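PDB 7COK: 5-ketofructose reductase from Gluconobacter sp., which reduces 5-ketofructose, probably with a nicotinamide cofactor, and represents a novel class within the shikimate dehydrogenase family. Local coordinates for residues I258-E261 with T267-S270; A29-H32 with D37-Y40; L167-D170 with A174-E177; R87-V92 with A135-A140. All blocks are in the same frame, centred on the assembly; numbering follows the deposited sequence.

Interaction 1. Residues I258-E261 with T267-S270; sequences IGVE and TLDS
The carboxylate of Glu261 is the flat group here, and Thr267 meets it through its hydroxyl, which donates a hydrogen bond to OE2 on the anti lone pair, the one turned away from OE1. The bond is short, with Thr267 OG1 2.5 Å from Glu261 OE2. Because the hydroxyl comes in on that side, it also lies near the stem of the acid, with Thr267 OG1 3.5 Å from Glu261 CG. Glu261 reaches across with its chain extended beyond CG (chi2 172°), which carries the carboxylate out from helix 248-264 to the loop that follows it.

On the buried side the contact is purely apolar. The two methyls of Val260 straddle one methyl of Leu268: CG2 of Val260 is 3.7 Å from CD1 of Leu268, and CG1 of Val260 lies 3.8 Å from the same CD1. The two side chains cross at about a right angle, and both also pack on Tyr31 of helix 23-34. A residue further along, Asp269 sits at the N-cap of helix 270-281, its OD2 accepting a bond from Val272 N.

The loop between the two C-terminal helices is thus held at two levels. A hydrocarbon contact lies inside, and towards the surface the Thr267 hydroxyl donates a short bond to the carboxylate, whose probable negative charge would strengthen it.

Interaction 2. Residues A29-H32 with D37-Y40; sequences AGYH and DARY
Tyr31 lays its ring flat over Ala38, whose methyl sits almost exactly beneath the centre: CB of Ala38 is 3.6 Å from the centroid of the Tyr31 ring and 6° off its normal, a clean CH-pi contact. The ring leaves helix 23-34 with CG beside the backbone N and anti to the carbonyl carbon (chi1 -71°), and a small chi2 of -24° swings it far from the perpendicular setting, so that a face meets the strand. CD2 of Tyr31 also comes to 3.4 Å from the carbonyl O of Ala38. At the ring's edge lies the backbone N of Tyr40, 4.1 Å from CE2 of Tyr31; that N donates a hydrogen bond to Glu28 OE2 of the same chain.

Side chains alternate along strand 38-44. Ala38 and Tyr40 start towards the helix, whereas Arg39 starts away from it and ends in a salt bridge with Glu28 of the second subunit. Beyond the ring, Tyr31 OH is hydrogen-bonded to Thr11 OG1 on the neighbouring strand 9-15, while Tyr40 OH pairs with Asn66 OD1. An alanine in place of Tyr31 is likely to leave the methyl of Ala38 without its aromatic cover and Thr11 without this phenol partner.

One ring therefore serves two chemistries: its face packs helix 23-34 against strand 38-44 of this beta-alpha-beta unit, and the hydroxyl of this buried residue finds a polar mate in the sheet.

Interaction 3. Residues L167-D170 with A174-E177; sequences LIND and ATGE
Asn169 and Gly176 are joined by a pair of hydrogen bonds between a side-chain amide and a backbone. From CB, the first torsion of Asn169 puts CG beside its own backbone N (chi1 -67°) and sends the amide across to strand 175-180, where CG lies 3.5 Å from Gly176 N. At the tip the two branches divide the work. OD1 of Asn169 accepts from Gly176 N at 2.7 Å in a nearly straight bond, 174° at the hydrogen, although the donor stands well above the carbonyl plane. The same OD1 of Asn169 lies 3.4 Å from Thr175 CA. ND2 of Asn169 donates a hydrogen bond to Gly176 O at 2.9 Å, and this acceptor lies close to the amide's own plane. With both branches held, the amide cannot flip without losing both bonds.

Thr175 and Glu177 bond through their backbones to strand 150-155 and the residue before it, so the amide meets the outer edge of this outermost strand. Next to it, Ile168 packs CG2 against Ala174, 3.7 Å from Ala174 CB and 3.6 Å from Ala174 O, while Ile168 also packs against Ala140 of helix 134-145. Gly176 fits because it has no side chain: a beta carbon there would crowd Ile168 CB. Thr172 OG1 bonds both Ile168 O and Ala174 N, tying off the turn.

The arrangement closes the end of a beta-alpha-beta crossover, strand 150-155, helix 158-171 and strand 175-180, at the margin of a parallel sheet with the 3-2-1-4-5-6 order of a Rossmann fold, as in the nucleotide-binding domains of this family.

Interaction 4. Residues R87-V92 with A135-A140; sequences RLIGAV and AARAIA
Ile89 and Arg137 make the close part of this contact together with Ala138. CD1 of Ile89 rests on the helix surface at Ala138, 3.6 Å from both CA and CB of that residue. Alongside, NE of Arg137 donates to the carbonyl O of Ile89 at 2.8 Å, arriving in the carbonyl plane on a lone pair. Arg137 gets there by a fully extended chain, CG anti to the backbone N (chi1 -176°) and straight on to NE, and the side chains of Ile89 and Arg137 slide past each other in opposite directions.

The looser part is made by NH2 of Arg137, on the same edge of the guanidinium as NE. It makes two weak bonds, one to Leu88 O at 3.4 Å, bent to 137° at the hydrogen, and a second to Ile89 O at 3.3 Å. Nearby Gly90, partly exposed and the first residue after helix 84-89, leaves it with a positive phi of 85°. The arginine thus turns an edge of its guanidinium to the last carbonyls of a helix, where its positive charge would suit the partial negative charge of a C-terminal end. A leucine in its place would probably leave the carbonyl of Ile89 without its strong donor and this helix end without its positive partner.

The contact brings a helix of the substrate-binding region against helix 134-145, which follows strand 126-130 of the Rossmann-type sheet and holds Ala136 of a probable GxGxxA motif. This is consistent with an interdomain contact of the two-domain architecture of shikimate dehydrogenases.

The four contacts form two touching pairs. Interactions 1 and 2, with centres about 11 Å apart, share an apolar cluster in which Val260 CG1 lies 3.9 Å from Tyr31 CE1, so helix 248-264 and the loop after it pack on helix 23-34. Interactions 3 and 4, about 13 Å apart between centres, meet where Leu167 CD2 lies 3.6 Å from Arg137 CZ, linking the edge of the Rossmann sheet to the domain contact. Interactions 2 and 3 are the most distant, about 39 Å between centres, on opposite sides of the chain's centre. Interaction 4 is the most central, its centre about 9 Å from that of the chain. The structure is ligand-free; in this family the active site lies in the cleft between the two domains.

Interaction 1. Residues I258-E261 with T267-S270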
loop_
_atom_site.group_PDB
_atom_site.type_symbol
_atom_site.label_atom_id
_atom_site.label_comp_id
_atom_site.label_asym_id
_atom_site.label_seq_id
_atom_site.Cartn_x
_atom_site.Cartn_y
_atom_site.Cartn_z
ATOM N N ILE A 258 1.682 11.504 -16.686
ATOM C CA ILE A 258 0.272 11.566 -17.079
ATOM C C ILE A 258 -0.639 10.825 -16.103
ATOM O O ILE A 258 -1.696 11.355 -15.750
ATOM C CB ILE A 258 0.093 11.079 -18.536
ATOM C CG1 ILE A 258 0.733 12.073 -19.519
ATOM C CG2 ILE A 258 -1.380 10.841 -18.897
ATOM C CD1 ILE A 258 1.129 11.429 -20.835
ATOM N N GLY A 259 -0.232 9.629 -15.685
ATOM C CA GLY A 259 -1.007 8.818 -14.741
ATOM C C GLY A 259 -1.210 9.531 -13.415
ATOM O O GLY A 259 -2.317 9.564 -12.884
ATOM N N VAL A 260 -0.134 10.096 -12.876
ATOM C CA VAL A 260 -0.232 10.819 -11.612
ATOM C C VAL A 260 -1.030 12.115 -11.762
ATOM O O VAL A 260 -1.754 12.496 -10.838
ATOM C CB VAL A 260 1.146 11.019 -10.964
ATOM C CG1 VAL A 260 1.045 11.842 -9.693
ATOM C CG2 VAL A 260 1.777 9.671 -10.631
ATOM N N GLU A 261 -0.928 12.773 -12.921
ATOM C CA GLU A 261 -1.831 13.889 -13.212
ATOM C C GLU A 261 -3.295 13.464 -13.140
ATOM O O GLU A 261 -4.105 14.166 -12.539
ATOM C CB GLU A 261 -1.516 14.559 -14.549
ATOM C CG GLU A 261 -0.236 15.373 -14.553
ATOM C CD GLU A 261 0.137 15.868 -15.941
ATOM O OE1 GLU A 261 -0.344 15.325 -16.973
ATOM O OE2 GLU A 261 0.934 16.823 -16.004
ATOM N N THR A 267 1.735 17.400 -11.352
ATOM C CA THR A 267 2.690 17.066 -12.411
ATOM C C THR A 267 4.033 16.799 -11.730
ATOM O O THR A 267 4.678 17.738 -11.214
ATOM C CB THR A 267 2.790 18.215 -13.434
ATOM O OG1 THR A 267 1.516 18.373 -14.074
ATOM C CG2 THR A 267 3.875 17.961 -14.495
ATOM N N LEU A 268 4.433 15.527 -11.673
ATOM C CA LEU A 268 5.719 15.156 -11.061
ATOM C C LEU A 268 6.905 15.585 -11.913
ATOM O O LEU A 268 6.760 15.888 -13.097
ATOM C CB LEU A 268 5.785 13.658 -10.723
ATOM C CG LEU A 268 4.643 13.127 -9.842
ATOM C CD1 LEU A 268 4.821 11.624 -9.667
ATOM C CD2 LEU A 268 4.483 13.867 -8.516
ATOM N N ASP A 269 8.077 15.598 -11.273
ATOM C CA ASP A 269 9.311 16.036 -11.913
ATOM C C ASP A 269 9.861 14.921 -12.815
ATOM O O ASP A 269 10.271 13.848 -12.325
ATOM C CB ASP A 269 10.320 16.393 -10.817
ATOM C CG ASP A 269 11.611 16.954 -11.370
ATOM O OD1 ASP A 269 11.607 18.122 -11.793
ATOM O OD2 ASP A 269 12.619 16.226 -11.373
ATOM N N SER A 270 9.905 15.191 -14.121
ATOM C CA SER A 270 10.422 14.213 -15.092
ATOM C C SER A 270 11.894 13.876 -14.887
ATOM O O SER A 270 12.270 12.712 -15.046
ATOM C CB SER A 270 10.196 14.644 -16.550
ATOM O OG SER A 270 8.823 14.722 -16.864
#

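Interaction 2. Residues A29-H32 with D37-Y40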
loop_
_atom_site.group_PDB
_atom_site.type_symbol
_atom_site.label_atom_id
_atom_site.label_comp_id
_atom_site.label_asym_id
_atom_site.label_seq_id
_atom_site.Cartn_x
_atom_site.Cartn_y
_atom_site.Cartn_z
ATOM N N ALA A 29 9.904 8.153 -6.526
ATOM C CA ALA A 29 10.948 9.182 -6.607
ATOM C C ALA A 29 10.315 10.544 -6.925
ATOM O O ALA A 29 10.665 11.583 -6.328
ATOM C CB ALA A 29 11.996 8.787 -7.621
ATOM N N GLY A 30 9.338 10.530 -7.828
ATOM C CA GLY A 30 8.534 11.706 -8.134
ATOM C C GLY A 30 7.742 12.228 -6.948
ATOM O O GLY A 30 7.777 13.420 -6.662
ATOM N N TYR A 31 7.050 11.330 -6.246
ATOM C CA TYR A 31 6.309 11.719 -5.044
ATOM C C TYR A 31 7.229 12.409 -4.015
ATOM O O TYR A 31 6.876 13.447 -3.463
ATOM C CB TYR A 31 5.652 10.511 -4.374
ATOM C CG TYR A 31 4.459 9.871 -5.086
ATOM C CD1 TYR A 31 3.655 10.583 -5.985
ATOM C CD2 TYR A 31 4.144 8.544 -4.838
ATOM C CE1 TYR A 31 2.561 9.974 -6.586
ATOM C CE2 TYR A 31 3.055 7.927 -5.441
ATOM C CZ TYR A 31 2.270 8.646 -6.320
ATOM O OH TYR A 31 1.190 8.043 -6.959
ATOM N N HIS A 32 8.408 11.824 -3.796
ATOM C CA HIS A 32 9.338 12.312 -2.770
ATOM C C HIS A 32 9.886 13.678 -3.157
ATOM O O HIS A 32 9.959 14.568 -2.326
ATOM C CB HIS A 32 10.449 11.296 -2.545
ATOM C CG HIS A 32 11.422 11.695 -1.482
ATOM N ND1 HIS A 32 11.135 11.593 -0.138
ATOM C CD2 HIS A 32 12.672 12.210 -1.566
ATOM C CE1 HIS A 32 12.177 12.007 0.564
ATOM N NE2 HIS A 32 13.120 12.390 -0.278
ATOM N N ASP A 37 2.971 13.243 0.289
ATOM C CA ASP A 37 2.831 12.060 1.125
ATOM C C ASP A 37 1.917 11.063 0.408
ATOM O O ASP A 37 0.726 10.943 0.691
ATOM C CB ASP A 37 2.338 12.391 2.524
ATOM C CG ASP A 37 2.163 11.148 3.384
ATOM O OD1 ASP A 37 2.776 10.096 3.054
ATOM O OD2 ASP A 37 1.410 11.214 4.385
ATOM N N ALA A 38 2.517 10.372 -0.546
ATOM C CA ALA A 38 1.806 9.417 -1.403
ATOM C C ALA A 38 2.697 8.198 -1.548
ATOM O O ALA A 38 3.925 8.294 -1.449
ATOM C CB ALA A 38 1.472 10.032 -2.769
ATOM N N ARG A 39 2.066 7.039 -1.764
ATOM C CA ARG A 39 2.773 5.774 -1.913
ATOM C C ARG A 39 2.237 5.060 -3.137
ATOM O O ARG A 39 1.090 5.219 -3.498
ATOM C CB ARG A 39 2.534 4.912 -0.683
ATOM C CG ARG A 39 2.968 5.566 0.626
ATOM C CD ARG A 39 2.770 4.640 1.800
ATOM N NE ARG A 39 3.854 3.665 1.815
ATOM C CZ ARG A 39 4.068 2.788 2.783
ATOM N NH1 ARG A 39 3.262 2.728 3.837
ATOM N NH2 ARG A 39 5.094 1.968 2.675
ATOM N N TYR A 40 3.088 4.232 -3.740
ATOM C CA TYR A 40 2.719 3.376 -4.856
ATOM C C TYR A 40 2.957 1.954 -4.401
ATOM O O TYR A 40 4.104 1.555 -4.144
ATOM C CB TYR A 40 3.611 3.707 -6.037
ATOM C CG TYR A 40 3.204 3.044 -7.352
ATOM C CD1 TYR A 40 3.594 1.732 -7.646
ATOM C CD2 TYR A 40 2.470 3.736 -8.303
ATOM C CE1 TYR A 40 3.259 1.140 -8.861
ATOM C CE2 TYR A 40 2.129 3.139 -9.512
ATOM C CZ TYR A 40 2.542 1.847 -9.783
ATOM O OH TYR A 40 2.209 1.254 -11.005
#

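Interaction 3. Residues L167-D170 with A174-E177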
loop_
_atom_site.group_PDB
_atom_site.type_symbol
_atom_site.label_atom_id
_atom_site.label_comp_id
_atom_site.label_asym_id
_atom_site.label_seq_id
_atom_site.Cartn_x
_atom_site.Cartn_y
_atom_site.Cartn_z
ATOM N N LEU A 167 -8.777 -0.726 -37.582
ATOM C CA LEU A 167 -9.216 0.068 -36.433
ATOM C C LEU A 167 -9.120 1.566 -36.719
ATOM O O LEU A 167 -10.044 2.315 -36.434
ATOM C CB LEU A 167 -8.402 -0.290 -35.186
ATOM C CG LEU A 167 -8.678 0.471 -33.881
ATOM C CD1 LEU A 167 -10.057 0.176 -33.315
ATOM C CD2 LEU A 167 -7.589 0.091 -32.882
ATOM N N ILE A 168 -8.004 1.987 -37.298
ATOM C CA ILE A 168 -7.783 3.391 -37.594
ATOM C C ILE A 168 -8.789 3.906 -38.622
ATOM O O ILE A 168 -9.448 4.912 -38.384
ATOM C CB ILE A 168 -6.296 3.662 -37.965
ATOM C CG1 ILE A 168 -5.336 3.284 -36.813
ATOM C CG2 ILE A 168 -6.097 5.090 -38.447
ATOM C CD1 ILE A 168 -5.691 3.814 -35.431
ATOM N N ASN A 169 -8.950 3.179 -39.723
ATOM C CA ASN A 169 -9.900 3.575 -40.770
ATOM C C ASN A 169 -11.346 3.585 -40.302
ATOM O O ASN A 169 -12.095 4.492 -40.655
ATOM C CB ASN A 169 -9.766 2.656 -41.983
ATOM C CG ASN A 169 -8.445 2.821 -42.694
ATOM O OD1 ASN A 169 -7.985 3.940 -42.907
ATOM N ND2 ASN A 169 -7.832 1.707 -43.066
ATOM N N ASP A 170 -11.710 2.601 -39.486
ATOM C CA ASP A 170 -13.099 2.406 -39.042
ATOM C C ASP A 170 -13.530 3.333 -37.926
ATOM O O ASP A 170 -14.718 3.672 -37.820
ATOM C CB ASP A 170 -13.325 0.976 -38.584
ATOM C CG ASP A 170 -13.170 -0.034 -39.699
ATOM O OD1 ASP A 170 -13.157 0.377 -40.877
ATOM O OD2 ASP A 170 -13.068 -1.242 -39.379
ATOM N N ALA A 174 -8.156 9.425 -39.370
ATOM C CA ALA A 174 -6.877 9.083 -39.977
ATOM C C ALA A 174 -7.029 7.915 -40.935
ATOM O O ALA A 174 -7.928 7.082 -40.780
ATOM C CB ALA A 174 -5.853 8.746 -38.893
ATOM N N THR A 175 -6.156 7.884 -41.933
ATOM C CA THR A 175 -6.039 6.734 -42.832
ATOM C C THR A 175 -5.019 5.754 -42.272
ATOM O O THR A 175 -3.910 6.146 -41.919
ATOM C CB THR A 175 -5.648 7.181 -44.253
ATOM O OG1 THR A 175 -6.664 8.072 -44.746
ATOM C CG2 THR A 175 -5.525 5.980 -45.193
ATOM N N GLY A 176 -5.417 4.492 -42.165
ATOM C CA GLY A 176 -4.522 3.410 -41.751
ATOM C C GLY A 176 -4.204 2.470 -42.888
ATOM O O GLY A 176 -5.072 2.167 -43.705
ATOM N N GLU A 177 -2.960 1.999 -42.927
ATOM C CA GLU A 177 -2.451 1.110 -43.976
ATOM C C GLU A 177 -1.547 0.078 -43.327
ATOM O O GLU A 177 -0.760 0.409 -42.425
ATOM C CB GLU A 177 -1.625 1.918 -44.973
ATOM C CG GLU A 177 -1.182 1.145 -46.214
ATOM C CD GLU A 177 -0.134 1.880 -47.028
ATOM O OE1 GLU A 177 0.555 1.236 -47.836
ATOM O OE2 GLU A 177 0.005 3.108 -46.880
#

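Interaction 4. Residues R87-V92 with A135-A140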
loop_
_atom_site.group_PDB
_atom_site.type_symbol
_atom_site.label_atom_id
_atom_site.label_comp_id
_atom_site.label_asym_id
_atom_site.label_seq_id
_atom_site.Cartn_x
_atom_site.Cartn_y
_atom_site.Cartn_z
ATOM N N ARG A 87 -11.450 3.025 -24.853
ATOM C CA ARG A 87 -12.577 2.370 -25.539
ATOM C C ARG A 87 -12.149 1.819 -26.894
ATOM O O ARG A 87 -12.432 0.671 -27.219
ATOM C CB ARG A 87 -13.779 3.319 -25.699
ATOM C CG ARG A 87 -15.020 2.617 -26.252
ATOM C CD ARG A 87 -16.174 3.566 -26.532
ATOM N NE ARG A 87 -16.425 3.633 -27.976
ATOM C CZ ARG A 87 -15.837 4.469 -28.829
ATOM N NH1 ARG A 87 -14.935 5.353 -28.414
ATOM N NH2 ARG A 87 -16.153 4.415 -30.114
ATOM N N LEU A 88 -11.455 2.638 -27.675
ATOM C CA LEU A 88 -11.027 2.203 -28.993
ATOM C C LEU A 88 -9.940 1.133 -28.942
ATOM O O LEU A 88 -9.970 0.171 -29.710
ATOM C CB LEU A 88 -10.528 3.385 -29.817
ATOM C CG LEU A 88 -11.513 4.412 -30.399
ATOM C CD1 LEU A 88 -12.869 3.819 -30.748
ATOM C CD2 LEU A 88 -11.660 5.619 -29.519
ATOM N N ILE A 89 -8.957 1.325 -28.055
ATOM C CA ILE A 89 -7.880 0.346 -27.878
ATOM C C ILE A 89 -8.426 -0.975 -27.335
ATOM O O ILE A 89 -7.985 -2.050 -27.737
ATOM C CB ILE A 89 -6.757 0.910 -26.990
ATOM C CG1 ILE A 89 -6.084 2.091 -27.684
ATOM C CG2 ILE A 89 -5.698 -0.159 -26.707
ATOM C CD1 ILE A 89 -5.259 2.968 -26.768
ATOM N N GLY A 90 -9.387 -0.896 -26.424
ATOM C CA GLY A 90 -9.972 -2.092 -25.835
ATOM C C GLY A 90 -9.170 -2.606 -24.667
ATOM O O GLY A 90 -9.227 -3.788 -24.318
ATOM N N ALA A 91 -8.434 -1.693 -24.037
ATOM C CA ALA A 91 -7.619 -2.048 -22.897
ATOM C C ALA A 91 -7.402 -0.808 -22.032
ATOM O O ALA A 91 -7.411 0.313 -22.544
ATOM C CB ALA A 91 -6.293 -2.640 -23.359
ATOM N N VAL A 92 -7.188 -1.041 -20.735
ATOM C CA VAL A 92 -6.971 -0.005 -19.733
ATOM C C VAL A 92 -5.734 -0.364 -18.893
ATOM O O VAL A 92 -5.572 -1.502 -18.425
ATOM C CB VAL A 92 -8.220 0.104 -18.817
ATOM C CG1 VAL A 92 -7.879 0.808 -17.505
ATOM C CG2 VAL A 92 -9.333 0.859 -19.509
ATOM N N ALA A 135 1.651 -1.998 -27.705
ATOM C CA ALA A 135 2.242 -0.651 -27.814
ATOM C C ALA A 135 1.880 0.006 -29.145
ATOM O O ALA A 135 1.409 1.139 -29.190
ATOM C CB ALA A 135 3.750 -0.727 -27.628
ATOM N N ALA A 136 2.035 -0.747 -30.234
ATOM C CA ALA A 136 1.695 -0.242 -31.560
ATOM C C ALA A 136 0.212 0.168 -31.709
ATOM O O ALA A 136 -0.086 1.244 -32.262
ATOM C CB ALA A 136 2.079 -1.238 -32.633
ATOM N N ARG A 137 -0.688 -0.691 -31.230
ATOM C CA ARG A 137 -2.125 -0.403 -31.236
ATOM C C ARG A 137 -2.438 0.904 -30.508
ATOM O O ARG A 137 -3.149 1.764 -31.067
ATOM C CB ARG A 137 -2.925 -1.600 -30.701
ATOM C CG ARG A 137 -4.417 -1.422 -30.754
ATOM C CD ARG A 137 -5.077 -2.614 -30.080
ATOM N NE ARG A 137 -6.531 -2.469 -30.067
ATOM C CZ ARG A 137 -7.342 -2.943 -31.015
ATOM N NH1 ARG A 137 -6.861 -3.609 -32.069
ATOM N NH2 ARG A 137 -8.647 -2.737 -30.923
ATOM N N ALA A 138 -1.935 1.052 -29.270
ATOM C CA ALA A 138 -2.210 2.275 -28.505
ATOM C C ALA A 138 -1.611 3.526 -29.131
ATOM O O ALA A 138 -2.273 4.574 -29.179
ATOM C CB ALA A 138 -1.769 2.112 -27.062
ATOM N N ILE A 139 -0.377 3.414 -29.606
ATOM C CA ILE A 139 0.317 4.523 -30.268
ATOM C C ILE A 139 -0.461 4.952 -31.530
ATOM O O ILE A 139 -0.687 6.129 -31.743
ATOM C CB ILE A 139 1.795 4.187 -30.580
ATOM C CG1 ILE A 139 2.580 4.225 -29.273
ATOM C CG2 ILE A 139 2.415 5.201 -31.542
ATOM C CD1 ILE A 139 3.931 3.539 -29.361
ATOM N N ALA A 140 -0.892 3.983 -32.339
ATOM C CA ALA A 140 -1.677 4.281 -33.545
ATOM C C ALA A 140 -2.985 5.019 -33.203
ATOM O O ALA A 140 -3.307 6.037 -33.809
ATOM C CB ALA A 140 -1.938 3.018 -34.344
#